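Local coordinates for hemoglobin subunit beta (Isurus oxyrinchus, PDB 3MKB), which probably carries oxygen on its haem iron as one subunit of the shark's tetrameric blood haemoglobin, at residues 71-84 with 124-136. Numbering follows the deposited sequence.
Sequences VKAEFVNISKAHAD and FQVVIDAISSQYH. With HEM (protoporphyrin IX containing Fe), chain F.
Ala83 CB sits squarely over one face of the Tyr135 ring, a CH-pi contact 3.4 Å from the ring centroid, while Ile131 O lies at that ring's edge. Ile131 CD1 likewise covers one face of the His82 imidazole; this is the proximal histidine of the globin fold, on the F helix (76-84), whose segment packs at 66° across that of the H helix (124-132). The Phe75 ring turns its edge to haem CMB and Ile131 CB, with Ile78 CD1 over one face. His82 NE2 binds the haem iron at 2.2 Å, and a nearly straight bond from ND1 to Ile78 O (169°), in the ring plane, fixes the imidazole's rotation. Ile131 reaches that face with CG1 anti to the backbone N (chi1 -158°), CD1 filling the angle between the imidazole face and the porphyrin, 3.6 Å from HEM C3B. The Tyr135 hydroxyl bonds to Ile88 O beyond the F helix; a leucine here would probably leave that carbonyl without this hydroxyl and take away the flat face against which Ala83 CB rests. Water 1 bridges Lys72 O and Ala130 O. Ser79 OG closes the junction, donating to Ile131 O at 2.7 Å from above the carbonyl plane and accepting from Gln134 N at 3.0 Å.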
loop_
_atom_site.group_PDB
_atom_site.type_symbol
_atom_site.label_atom_id
_atom_site.label_comp_id
_atom_site.label_asym_id
_atom_site.label_seq_id
_atom_site.Cartn_x
_atom_site.Cartn_y
_atom_site.Cartn_z
ATOM N N VAL B 71 9.336 0.917 22.474
ATOM C CA VAL B 71 10.211 0.474 21.391
ATOM C C VAL B 71 10.795 1.670 20.634
ATOM O O VAL B 71 11.992 1.699 20.358
ATOM C CB VAL B 71 9.521 -0.529 20.418
ATOM C CG1 VAL B 71 10.454 -0.924 19.271
ATOM C CG2 VAL B 71 9.066 -1.776 21.168
ATOM N N LYS B 72 9.931 2.617 20.292
ATOM C CA LYS B 72 10.268 3.820 19.553
ATOM C C LYS B 72 11.574 4.422 20.126
ATOM O O LYS B 72 12.583 4.561 19.411
ATOM C CB LYS B 72 9.091 4.797 19.712
ATOM C CG LYS B 72 9.091 6.087 18.867
ATOM C CD LYS B 72 8.238 5.983 17.576
ATOM C CE LYS B 72 6.720 6.157 17.802
ATOM N NZ LYS B 72 6.023 6.602 16.535
ATOM N N ALA B 73 11.528 4.736 21.428
ATOM C CA ALA B 73 12.681 5.256 22.174
ATOM C C ALA B 73 13.989 4.405 22.105
ATOM O O ALA B 73 15.079 4.968 22.203
ATOM C CB ALA B 73 12.265 5.520 23.633
ATOM N N GLU B 74 13.902 3.082 21.921
ATOM C CA GLU B 74 15.119 2.255 21.885
ATOM C C GLU B 74 15.661 2.134 20.468
ATOM O O GLU B 74 16.784 1.643 20.240
ATOM C CB GLU B 74 14.910 0.856 22.501
ATOM C CG GLU B 74 13.945 0.779 23.724
ATOM C CD GLU B 74 14.564 1.112 25.094
ATOM O OE1 GLU B 74 15.792 0.907 25.319
ATOM O OE2 GLU B 74 13.796 1.552 25.972
ATOM N N PHE B 75 14.876 2.588 19.502
ATOM C CA PHE B 75 15.264 2.371 18.130
ATOM C C PHE B 75 15.835 3.629 17.443
ATOM O O PHE B 75 16.157 3.600 16.249
ATOM C CB PHE B 75 14.068 1.741 17.357
ATOM C CG PHE B 75 14.091 0.234 17.305
ATOM C CD1 PHE B 75 14.190 -0.425 16.074
ATOM C CD2 PHE B 75 14.015 -0.541 18.473
ATOM C CE1 PHE B 75 14.229 -1.823 15.980
ATOM C CE2 PHE B 75 14.051 -1.943 18.392
ATOM C CZ PHE B 75 14.149 -2.589 17.138
ATOM N N VAL B 76 15.980 4.726 18.201
ATOM C CA VAL B 76 16.461 6.005 17.624
ATOM C C VAL B 76 17.738 5.851 16.809
ATOM O O VAL B 76 17.775 6.208 15.612
ATOM C CB VAL B 76 16.557 7.181 18.666
ATOM C CG1 VAL B 76 16.610 8.532 17.945
ATOM C CG2 VAL B 76 15.377 7.189 19.557
ATOM N N ASN B 77 18.766 5.286 17.427
ATOM C CA ASN B 77 20.044 5.130 16.764
ATOM C C ASN B 77 19.976 4.083 15.653
ATOM O O ASN B 77 20.644 4.230 14.615
ATOM C CB ASN B 77 21.135 4.783 17.787
ATOM C CG ASN B 77 21.028 5.617 19.057
ATOM O OD1 ASN B 77 20.814 5.078 20.174
ATOM N ND2 ASN B 77 21.124 6.958 18.900
ATOM N N ILE B 78 19.172 3.029 15.867
ATOM C CA ILE B 78 18.999 1.992 14.834
ATOM C C ILE B 78 18.369 2.642 13.610
ATOM O O ILE B 78 18.799 2.454 12.483
ATOM C CB ILE B 78 18.153 0.776 15.343
ATOM C CG1 ILE B 78 18.970 -0.096 16.303
ATOM C CG2 ILE B 78 17.687 -0.127 14.152
ATOM C CD1 ILE B 78 18.169 -0.706 17.445
ATOM N N SER B 79 17.347 3.431 13.847
ATOM C CA SER B 79 16.583 3.995 12.743
ATOM C C SER B 79 17.415 5.015 11.908
ATOM O O SER B 79 17.451 4.936 10.667
ATOM C CB SER B 79 15.291 4.569 13.294
ATOM O OG SER B 79 14.649 5.405 12.369
ATOM N N LYS B 80 18.104 5.943 12.603
ATOM C CA LYS B 80 19.018 6.894 11.958
ATOM C C LYS B 80 20.044 6.209 11.040
ATOM O O LYS B 80 20.346 6.726 9.948
ATOM C CB LYS B 80 19.751 7.754 12.986
ATOM C CG LYS B 80 18.869 8.774 13.685
ATOM C CD LYS B 80 19.688 10.026 14.106
ATOM C CE LYS B 80 18.857 11.003 14.939
ATOM N NZ LYS B 80 18.930 10.667 16.417
ATOM N N ALA B 81 20.574 5.065 11.499
ATOM C CA ALA B 81 21.564 4.284 10.782
ATOM C C ALA B 81 20.957 3.783 9.462
ATOM O O ALA B 81 21.587 3.815 8.368
ATOM C CB ALA B 81 22.022 3.107 11.659
ATOM N N HIS B 82 19.713 3.322 9.563
ATOM C CA HIS B 82 19.020 2.817 8.372
ATOM C C HIS B 82 18.638 3.939 7.393
ATOM O O HIS B 82 18.716 3.753 6.143
ATOM C CB HIS B 82 17.801 1.978 8.779
ATOM C CG HIS B 82 18.158 0.634 9.327
ATOM N ND1 HIS B 82 18.657 0.458 10.602
ATOM C CD2 HIS B 82 18.054 -0.605 8.791
ATOM C CE1 HIS B 82 18.878 -0.821 10.812
ATOM N NE2 HIS B 82 18.508 -1.491 9.741
ATOM N N ALA B 83 18.207 5.082 7.942
ATOM C CA ALA B 83 17.863 6.223 7.072
ATOM C C ALA B 83 19.128 6.964 6.488
ATOM O O ALA B 83 19.257 7.149 5.275
ATOM C CB ALA B 83 16.973 7.174 7.794
ATOM N N ASP B 84 20.082 7.263 7.366
ATOM C CA ASP B 84 21.140 8.283 7.165
ATOM C C ASP B 84 22.454 7.696 6.694
ATOM O O ASP B 84 23.214 8.375 6.029
ATOM C CB ASP B 84 21.365 9.094 8.464
ATOM C CG ASP B 84 20.158 9.993 8.823
ATOM O OD1 ASP B 84 20.117 10.622 9.908
ATOM O OD2 ASP B 84 19.238 10.098 8.000
ATOM N N PHE B 124 5.130 -6.437 14.857
ATOM C CA PHE B 124 5.939 -5.952 13.767
ATOM C C PHE B 124 5.655 -4.531 13.256
ATOM O O PHE B 124 6.560 -3.829 12.813
ATOM C CB PHE B 124 5.973 -6.992 12.657
ATOM C CG PHE B 124 6.815 -8.217 12.988
ATOM C CD1 PHE B 124 6.258 -9.490 12.924
ATOM C CD2 PHE B 124 8.173 -8.109 13.367
ATOM C CE1 PHE B 124 7.003 -10.659 13.184
ATOM C CE2 PHE B 124 8.938 -9.322 13.675
ATOM C CZ PHE B 124 8.355 -10.551 13.592
ATOM N N GLN B 125 4.407 -4.110 13.321
ATOM C CA GLN B 125 4.060 -2.748 12.919
ATOM C C GLN B 125 4.638 -1.741 13.945
ATOM O O GLN B 125 5.113 -0.709 13.571
ATOM C CB GLN B 125 2.556 -2.589 12.799
ATOM C CG GLN B 125 2.138 -1.276 12.044
ATOM C CD GLN B 125 2.728 -1.192 10.611
ATOM O OE1 GLN B 125 2.525 -2.109 9.791
ATOM N NE2 GLN B 125 3.480 -0.108 10.324
ATOM N N VAL B 126 4.598 -2.074 15.228
ATOM C CA VAL B 126 5.280 -1.269 16.239
ATOM C C VAL B 126 6.772 -1.204 15.924
ATOM O O VAL B 126 7.378 -0.139 15.964
ATOM C CB VAL B 126 5.054 -1.833 17.662
ATOM C CG1 VAL B 126 5.870 -1.089 18.691
ATOM C CG2 VAL B 126 3.642 -1.708 18.037
ATOM N N VAL B 127 7.375 -2.340 15.612
ATOM C CA VAL B 127 8.777 -2.360 15.173
ATOM C C VAL B 127 8.978 -1.555 13.873
ATOM O O VAL B 127 9.913 -0.757 13.779
ATOM C CB VAL B 127 9.321 -3.804 15.035
ATOM C CG1 VAL B 127 10.753 -3.850 14.412
ATOM C CG2 VAL B 127 9.277 -4.500 16.396
ATOM N N ILE B 128 8.110 -1.726 12.881
ATOM C CA ILE B 128 8.284 -0.950 11.628
ATOM C C ILE B 128 8.188 0.553 11.948
ATOM O O ILE B 128 9.013 1.360 11.485
ATOM C CB ILE B 128 7.258 -1.326 10.520
ATOM C CG1 ILE B 128 7.492 -2.772 10.025
ATOM C CG2 ILE B 128 7.345 -0.316 9.317
ATOM C CD1 ILE B 128 6.245 -3.407 9.291
ATOM N N ASP B 129 7.206 0.935 12.770
ATOM C CA ASP B 129 7.066 2.366 13.056
ATOM C C ASP B 129 8.328 2.892 13.752
ATOM O O ASP B 129 8.816 3.971 13.435
ATOM C CB ASP B 129 5.830 2.633 13.909
ATOM C CG ASP B 129 4.554 2.320 13.200
ATOM O OD1 ASP B 129 3.525 2.348 13.874
ATOM O OD2 ASP B 129 4.565 2.049 11.985
ATOM N N ALA B 130 8.876 2.099 14.665
ATOM C CA ALA B 130 10.052 2.486 15.461
ATOM C C ALA B 130 11.314 2.699 14.609
ATOM O O ALA B 130 12.025 3.709 14.762
ATOM C CB ALA B 130 10.315 1.460 16.512
ATOM N N ILE B 131 11.594 1.741 13.722
ATOM C CA ILE B 131 12.738 1.812 12.843
ATOM C C ILE B 131 12.538 2.808 11.655
ATOM O O ILE B 131 13.525 3.279 11.048
ATOM C CB ILE B 131 13.185 0.402 12.373
ATOM C CG1 ILE B 131 14.650 0.423 11.912
ATOM C CG2 ILE B 131 12.112 -0.233 11.386
ATOM C CD1 ILE B 131 15.220 -0.953 11.533
ATOM N N SER B 132 11.289 3.188 11.393
ATOM C CA SER B 132 10.976 4.226 10.389
ATOM C C SER B 132 10.971 5.658 10.897
ATOM O O SER B 132 10.920 6.589 10.093
ATOM C CB SER B 132 9.633 3.953 9.702
ATOM O OG SER B 132 9.607 2.656 9.156
ATOM N N SER B 133 11.068 5.844 12.208
ATOM C CA SER B 133 10.745 7.144 12.801
ATOM C C SER B 133 11.745 8.268 12.462
ATOM O O SER B 133 11.376 9.438 12.368
ATOM C CB SER B 133 10.558 7.022 14.322
ATOM O OG SER B 133 10.019 8.246 14.850
ATOM N N GLN B 134 12.995 7.904 12.185
ATOM C CA GLN B 134 13.994 8.914 11.850
ATOM C C GLN B 134 14.211 9.137 10.369
ATOM O O GLN B 134 15.216 9.739 9.980
ATOM C CB GLN B 134 15.315 8.531 12.494
ATOM C CG GLN B 134 15.174 8.409 14.009
ATOM C CD GLN B 134 14.773 9.740 14.660
ATOM O OE1 GLN B 134 13.977 9.759 15.615
ATOM N NE2 GLN B 134 15.333 10.858 14.153
ATOM N N TYR B 135 13.334 8.631 9.522
ATOM C CA TYR B 135 13.483 8.965 8.088
ATOM C C TYR B 135 12.878 10.346 7.904
ATOM O O TYR B 135 11.735 10.581 8.277
ATOM C CB TYR B 135 12.764 7.971 7.170
ATOM C CG TYR B 135 13.524 6.698 6.979
ATOM C CD1 TYR B 135 14.081 6.409 5.765
ATOM C CD2 TYR B 135 13.691 5.772 8.042
ATOM C CE1 TYR B 135 14.780 5.225 5.571
ATOM C CE2 TYR B 135 14.403 4.569 7.860
ATOM C CZ TYR B 135 14.930 4.314 6.614
ATOM O OH TYR B 135 15.632 3.165 6.381
ATOM N N HIS B 136 13.652 11.263 7.362
ATOM C CA HIS B 136 13.165 12.627 7.220
ATOM C C HIS B 136 13.325 13.089 5.810
ATOM O O HIS B 136 12.641 14.018 5.397
ATOM C CB HIS B 136 13.876 13.531 8.218
ATOM C CG HIS B 136 13.460 13.255 9.623
ATOM N ND1 HIS B 136 12.133 13.096 9.971
ATOM C CD2 HIS B 136 14.177 13.054 10.759
ATOM C CE1 HIS B 136 12.048 12.848 11.268
ATOM N NE2 HIS B 136 13.272 12.818 11.769
HETATM C CHA HEM F . 21.926 -3.172 10.127
HETATM C CHB HEM F . 17.997 -4.081 12.775
HETATM C CHC HEM F . 15.481 -4.228 8.708
HETATM C CHD HEM F . 19.481 -3.587 5.980
HETATM C C1A HEM F . 21.047 -3.317 11.155
HETATM C C2A HEM F . 21.395 -3.134 12.524
HETATM C C3A HEM F . 20.324 -3.403 13.247
HETATM C C4A HEM F . 19.271 -3.751 12.362
HETATM C CMA HEM F . 20.239 -3.336 14.787
HETATM C CAA HEM F . 22.785 -2.736 13.073
HETATM C CBA HEM F . 22.970 -1.225 13.020
HETATM C CGA HEM F . 24.286 -0.887 13.701
HETATM O O1A HEM F . 24.341 -0.854 14.956
HETATM O O2A HEM F . 25.280 -0.655 12.991
HETATM C C1B HEM F . 16.945 -4.220 11.938
HETATM C C2B HEM F . 15.561 -4.502 12.312
HETATM C C3B HEM F . 14.880 -4.546 11.152
HETATM C C4B HEM F . 15.799 -4.291 10.036
HETATM C CMB HEM F . 14.959 -4.725 13.738
HETATM C CAB HEM F . 13.373 -4.804 11.000
HETATM C CBB HEM F . 12.704 -3.893 10.280
HETATM C C1C HEM F . 16.349 -4.100 7.620
HETATM C C2C HEM F . 16.010 -4.248 6.222
HETATM C C3C HEM F . 17.108 -4.100 5.496
HETATM C C4C HEM F . 18.192 -3.818 6.383
HETATM C CMC HEM F . 14.644 -4.574 5.616
HETATM C CAC HEM F . 17.221 -4.156 3.954
HETATM C CBC HEM F . 16.570 -5.093 3.225
HETATM C C1D HEM F . 20.533 -3.483 6.833
HETATM C C2D HEM F . 21.936 -3.395 6.477
HETATM C C3D HEM F . 22.669 -3.274 7.800
HETATM C C4D HEM F . 21.652 -3.300 8.812
HETATM C CMD HEM F . 22.564 -3.432 5.070
HETATM C CAD HEM F . 24.188 -3.157 8.079
HETATM C CBD HEM F . 24.846 -4.517 8.058
HETATM C CGD HEM F . 26.356 -4.231 8.081
HETATM O O1D HEM F . 27.007 -4.586 9.100
HETATM O O2D HEM F . 26.956 -3.646 7.112
HETATM N NA HEM F . 19.723 -3.706 11.063
HETATM N NB HEM F . 17.040 -4.087 10.579
HETATM N NC HEM F . 17.708 -3.832 7.690
HETATM N ND HEM F . 20.417 -3.404 8.205
HETATM FE FE HEM F . 18.676 -3.643 9.329
HETATM O O HOH W 1 13.014 4.991 16.797
HETATM O O HOH W 2 18.604 -5.822 9.011
#